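Local coordinates for protein catalase-3 (Neurospora crassa, PDB 4AJ9) that breaks down hydrogen peroxide to oxygen and water with heme as its cofactor, probably protecting the cell from peroxide damage, at residues Q325-P330 with D354-R359; V476-L481 with L499-P504. All coordinates share one frame; numbering follows the deposited sequence.

In the fold
Along the chain, the segment after helix 319-324 comes first; after 23 intervening residues, 354-359 near the end of helix 343-360 meets it, and interaction 1 closes that loop within the heme-binding catalase region, where both sides gather around the heme propionates. Interaction 2 opens and closes much later: helix 474-487 is met by the residues that leave helix 489-499, so it closes a compact helical hairpin on the way to the C-terminal parallel sheet. The two loops follow in series and neither nest nor cross. Their centres lie about 41 Å apart and their nearest atoms about 29 Å, with no touch between them, although both contacts reach the second subunit of the tetramer.

Interaction 1. Residues Q325-P330 with D354-R359; sequences QISFQP and DTQLNR. With HEM (protoporphyrin IX containing Fe), chain Y.
Arg-359 NH2 donates a hydrogen bond to Ile-326 O at 2.9 Å; the acceptor lies in the guanidinium plane, whereas the donor stands 37° out of the carbonyl plane. Ser-327 OG donates to Gln-356 OE1 at 2.8 Å, approaching from above the amide, with the serine CB packed close to the amide carbon.

The second set of bonds runs to one heme propionate. Its O1D receives both Gln-356 NE2 and Arg-359 NH2, each at 2.8 Å, while Arg-359 NE reaches O2D at 3.0 Å. In the conformer described, one of two for Arg-359, bends at chi2 (140°) and chi3 (71°) bring the guanidinium edge to this carboxylate, where its charge probably favours the ionised form. Were Gln-356 cut back to alanine, Ser-327 OG would probably lose its amide acceptor and O1D one of its donors, so that the propionate is held less firmly.

Apolar packing is slight: Thr-355 CG2 lies 3.7 Å from heme CBD. At the other propionate, O1A lies near the plane of the Phe-328 ring, at its edge, 3.3 Å from CD2.

Helix 343-360, which also carries Tyr-352, probably the axial iron ligand, thus lines one part of the heme pocket; Phe-328 packs on strands 121-128 and 131-138 and makes a cation-pi contact with Arg-125.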
# COMPACT_ATOMS: atom_id res chain seq x y z
N GLN C 325 8.31 14.44 0.08
CA GLN C 325 8.81 13.09 0.27
C GLN C 325 9.90 12.94 1.34
O GLN C 325 10.10 11.85 1.84
CB GLN C 325 9.30 12.48 -1.05
CG GLN C 325 8.17 12.09 -2.01
CD GLN C 325 8.62 11.15 -3.12
OE1 GLN C 325 7.98 10.13 -3.38
NE2 GLN C 325 9.70 11.50 -3.81
N ILE C 326 10.62 14.00 1.68
CA ILE C 326 11.69 13.84 2.66
C ILE C 326 11.15 13.28 3.99
O ILE C 326 10.10 13.69 4.46
CB ILE C 326 12.51 15.13 2.89
CG1 ILE C 326 13.84 14.79 3.58
CG2 ILE C 326 11.67 16.17 3.66
CD1 ILE C 326 14.84 15.97 3.69
N SER C 327 11.89 12.32 4.55
CA SER C 327 11.44 11.56 5.72
C SER C 327 12.43 11.75 6.86
O SER C 327 13.46 11.06 6.89
CB SER C 327 11.38 10.07 5.37
OG SER C 327 10.44 9.80 4.34
N PHE C 328 12.14 12.66 7.79
CA PHE C 328 13.04 12.91 8.92
C PHE C 328 12.86 11.84 9.99
O PHE C 328 11.78 11.25 10.10
CB PHE C 328 12.78 14.29 9.53
CG PHE C 328 13.22 15.44 8.67
CD1 PHE C 328 14.54 15.90 8.71
CD2 PHE C 328 12.31 16.10 7.85
CE1 PHE C 328 14.93 16.97 7.92
CE2 PHE C 328 12.71 17.17 7.06
CZ PHE C 328 14.02 17.60 7.10
N GLN C 329 13.91 11.61 10.77
CA GLN C 329 13.86 10.68 11.90
C GLN C 329 14.88 11.09 12.97
O GLN C 329 16.06 11.27 12.67
CB GLN C 329 14.23 9.27 11.47
CG GLN C 329 13.30 8.55 10.51
CD GLN C 329 13.73 7.10 10.33
OE1 GLN C 329 14.00 6.42 11.31
NE2 GLN C 329 13.84 6.65 9.09
N PRO C 330 14.43 11.20 14.23
CA PRO C 330 15.41 11.42 15.30
C PRO C 330 16.29 10.19 15.47
O PRO C 330 17.34 10.27 16.11
CB PRO C 330 14.54 11.65 16.54
CG PRO C 330 13.18 11.90 16.04
CD PRO C 330 13.05 11.20 14.73
N ASP C 354 8.54 3.90 11.86
CA ASP C 354 7.31 3.18 11.53
C ASP C 354 6.40 3.98 10.61
O ASP C 354 5.84 3.45 9.66
CB ASP C 354 6.56 2.83 12.82
CG ASP C 354 5.15 2.36 12.56
OD1 ASP C 354 4.97 1.43 11.76
OD2 ASP C 354 4.21 2.95 13.14
N THR C 355 6.26 5.28 10.88
CA THR C 355 5.33 6.11 10.12
C THR C 355 5.71 6.25 8.63
O THR C 355 4.84 6.50 7.78
CB THR C 355 5.15 7.50 10.74
OG1 THR C 355 3.93 8.10 10.26
CG2 THR C 355 6.33 8.39 10.40
N GLN C 356 6.99 6.07 8.32
CA GLN C 356 7.44 6.13 6.93
C GLN C 356 6.80 5.03 6.09
O GLN C 356 6.56 5.19 4.90
CB GLN C 356 8.96 6.02 6.83
CG GLN C 356 9.72 7.08 7.62
CD GLN C 356 9.17 8.47 7.39
OE1 GLN C 356 8.66 8.78 6.31
NE2 GLN C 356 9.26 9.33 8.42
N LEU C 357 6.54 3.89 6.73
CA LEU C 357 5.86 2.79 6.07
C LEU C 357 4.47 3.21 5.62
O LEU C 357 3.99 2.77 4.57
CB LEU C 357 5.76 1.58 7.00
CG LEU C 357 7.06 0.93 7.45
CD1 LEU C 357 6.80 -0.05 8.59
CD2 LEU C 357 7.76 0.26 6.27
N ASN C 358 3.82 4.07 6.40
CA ASN C 358 2.50 4.57 5.99
C ASN C 358 2.61 5.59 4.87
O ASN C 358 1.94 5.47 3.84
CB ASN C 358 1.75 5.20 7.17
CG ASN C 358 0.30 5.50 6.83
OD1 ASN C 358 -0.47 4.58 6.56
ND2 ASN C 358 -0.08 6.78 6.83
N ARG C 359 3.45 6.59 5.07
CA ARG C 359 3.57 7.66 4.09
C ARG C 359 4.10 7.16 2.76
O ARG C 359 3.62 7.56 1.70
CB ARG C 359 4.45 8.78 4.64
CG ARG C 359 4.22 10.11 3.97
CD ARG C 359 4.25 11.23 5.01
NE ARG C 359 5.60 11.47 5.52
CZ ARG C 359 6.58 12.03 4.82
NH1 ARG C 359 6.39 12.39 3.56
NH2 ARG C 359 7.77 12.22 5.39
CHA HEM Y . 6.83 14.91 12.55
CHB HEM Y . 9.16 17.60 15.87
CHC HEM Y . 7.39 14.74 19.36
CHD HEM Y . 5.84 11.61 16.01
C1A HEM Y . 7.58 15.92 13.14
C2A HEM Y . 8.22 17.04 12.45
C3A HEM Y . 8.84 17.79 13.38
C4A HEM Y . 8.65 17.16 14.67
CMA HEM Y . 9.66 19.08 13.14
CAA HEM Y . 8.12 17.33 10.93
CBA HEM Y . 9.36 16.85 10.18
CGA HEM Y . 9.24 17.27 8.74
O1A HEM Y . 9.02 16.38 7.87
O2A HEM Y . 9.34 18.49 8.45
C1B HEM Y . 8.93 17.02 17.11
C2B HEM Y . 9.55 17.42 18.36
C3B HEM Y . 9.05 16.65 19.34
C4B HEM Y . 8.12 15.72 18.72
CMB HEM Y . 10.58 18.57 18.46
CAB HEM Y . 9.39 16.63 20.85
CBB HEM Y . 10.58 17.06 21.28
C1C HEM Y . 6.90 13.61 18.75
C2C HEM Y . 6.54 12.37 19.41
C3C HEM Y . 6.09 11.53 18.47
C4C HEM Y . 6.20 12.19 17.20
CMC HEM Y . 6.61 12.11 20.93
CAC HEM Y . 5.63 10.08 18.63
CBC HEM Y . 6.19 9.31 19.57
C1D HEM Y . 5.94 12.19 14.78
C2D HEM Y . 5.54 11.56 13.55
C3D HEM Y . 5.85 12.59 12.48
C4D HEM Y . 6.41 13.73 13.16
CMD HEM Y . 4.94 10.15 13.40
CAD HEM Y . 5.63 12.43 10.96
CBD HEM Y . 6.96 12.00 10.36
CGD HEM Y . 6.79 11.71 8.90
O1D HEM Y . 7.80 11.74 8.16
O2D HEM Y . 5.63 11.47 8.47
NA HEM Y . 7.87 16.03 14.48
NB HEM Y . 8.07 15.99 17.37
NC HEM Y . 6.69 13.46 17.40
ND HEM Y . 6.45 13.46 14.52
FE HEM Y . 7.37 14.71 15.93

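Interaction 2. Residues V476-L481 with L499-P504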
# COMPACT_ATOMS: atom_id res chain seq x y z
N VAL C 476 -14.73 22.80 31.83
CA VAL C 476 -13.41 22.83 31.20
C VAL C 476 -12.77 24.21 31.36
O VAL C 476 -11.60 24.31 31.73
CB VAL C 476 -13.46 22.38 29.72
CG1 VAL C 476 -12.13 22.68 29.03
CG2 VAL C 476 -13.80 20.88 29.63
N LYS C 477 -13.53 25.28 31.11
CA LYS C 477 -13.00 26.62 31.33
C LYS C 477 -12.55 26.82 32.78
O LYS C 477 -11.52 27.45 33.03
CB LYS C 477 -13.99 27.71 30.90
CG LYS C 477 -13.99 27.97 29.39
CD LYS C 477 -15.04 28.99 28.97
CE LYS C 477 -16.45 28.45 29.12
NZ LYS C 477 -17.47 29.45 28.65
N LYS C 478 -13.30 26.28 33.74
CA LYS C 478 -12.94 26.43 35.15
C LYS C 478 -11.68 25.64 35.46
O LYS C 478 -10.82 26.09 36.23
CB LYS C 478 -14.07 25.99 36.07
CG LYS C 478 -15.27 26.91 36.07
CD LYS C 478 -16.34 26.37 37.00
CE LYS C 478 -17.54 27.30 37.09
NZ LYS C 478 -18.70 26.63 37.74
N ASN C 479 -11.57 24.46 34.86
CA ASN C 479 -10.38 23.62 35.00
C ASN C 479 -9.16 24.34 34.46
O ASN C 479 -8.08 24.29 35.05
CB ASN C 479 -10.58 22.28 34.29
CG ASN C 479 -11.63 21.43 34.95
OD1 ASN C 479 -11.98 21.67 36.10
ND2 ASN C 479 -12.15 20.44 34.23
N VAL C 480 -9.33 25.02 33.33
CA VAL C 480 -8.26 25.82 32.75
C VAL C 480 -7.82 26.95 33.71
O VAL C 480 -6.63 27.13 33.95
CB VAL C 480 -8.66 26.39 31.38
CG1 VAL C 480 -7.65 27.41 30.89
CG2 VAL C 480 -8.81 25.26 30.37
N LEU C 481 -8.78 27.68 34.27
CA LEU C 481 -8.46 28.75 35.23
C LEU C 481 -7.72 28.20 36.45
O LEU C 481 -6.75 28.79 36.92
CB LEU C 481 -9.72 29.48 35.70
CG LEU C 481 -10.28 30.50 34.72
CD1 LEU C 481 -11.53 31.15 35.30
CD2 LEU C 481 -9.23 31.56 34.39
N LEU C 499 -13.58 35.35 30.38
CA LEU C 499 -14.47 34.19 30.43
C LEU C 499 -15.68 34.43 31.34
O LEU C 499 -16.55 33.58 31.47
CB LEU C 499 -13.69 32.98 30.92
CG LEU C 499 -12.39 32.71 30.16
CD1 LEU C 499 -11.67 31.49 30.72
CD2 LEU C 499 -12.69 32.52 28.68
N GLY C 500 -15.70 35.59 32.00
CA GLY C 500 -16.79 35.94 32.90
C GLY C 500 -16.82 35.03 34.11
O GLY C 500 -17.89 34.70 34.62
N LEU C 501 -15.63 34.64 34.56
CA LEU C 501 -15.52 33.77 35.73
C LEU C 501 -14.88 34.52 36.89
O LEU C 501 -14.21 35.53 36.69
CB LEU C 501 -14.71 32.51 35.39
CG LEU C 501 -15.38 31.59 34.35
CD1 LEU C 501 -14.43 30.49 33.87
CD2 LEU C 501 -16.65 30.99 34.91
N GLU C 502 -15.09 34.02 38.10
CA GLU C 502 -14.58 34.69 39.28
C GLU C 502 -13.05 34.59 39.37
O GLU C 502 -12.48 33.51 39.18
CB GLU C 502 -15.22 34.11 40.54
CG GLU C 502 -14.96 34.92 41.80
CD GLU C 502 -15.68 34.36 43.01
OE1 GLU C 502 -16.34 33.30 42.87
OE2 GLU C 502 -15.58 34.96 44.09
N ALA C 503 -12.41 35.71 39.65
CA ALA C 503 -10.97 35.73 39.88
C ALA C 503 -10.64 34.75 41.02
O ALA C 503 -11.15 34.90 42.13
CB ALA C 503 -10.50 37.13 40.22
N PRO C 504 -9.82 33.74 40.72
CA PRO C 504 -9.45 32.70 41.70
C PRO C 504 -8.57 33.22 42.83
O PRO C 504 -7.95 34.28 42.70
CB PRO C 504 -8.67 31.68 40.85
CG PRO C 504 -9.11 31.95 39.44
CD PRO C 504 -9.32 33.42 39.37
O HOH W 1 -17.52 31.35 30.71
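Leu-481 and Leu-501 form the tight part of this contact, their side chains crossing at a slant. Leu-481 CD1 comes within 3.3 Å of Leu-501 CD1, and the same Leu-481 methyl is 3.5 Å from Leu-501 CB; both spacings are shorter than usual van der Waals contact, so close packing is clear, but any strain read from the methyl pair is doubtful. With CG anti to the carbonyl carbon (chi1 -78°) and chi2 extended, Leu-481 carries this methyl across to the loop. Beside this pair the fit relaxes: Leu-481 CG is 4.3 Å from Leu-499 CD1, and Lys-477 CB is 4.1 Å from Leu-501 CD1.

The arrangement is a helical hairpin whose second helix, 489-499, ends in a Schellman motif. Gly-500, at phi 66°, takes the positive-phi turn that glycine readily adopts, and the chain then continues as loop, with Leu-501 directed back onto helix 474-487. Leu-481 also packs against Val-495 and Ala-496 of the second helix, extending the apolar interface back along that helix.

On the solvent side Lys-478 is exposed, and its CG approaches Leu-501 CD1 only to 4.3 Å. Lys-477, by contrast, is buried, next to Leu-569 of the second subunit. Its methylenes pass Leu-499, the chain bends at chi3 (-69°), and its NZ donates to a water at 2.8 Å. The same water lies only 2.5 Å from Leu-499 O, a doubtful, too-short spacing, so the bridge to that carbonyl is tentative, while Glu-474 offers Lys-477 NZ a weak, long ion pair.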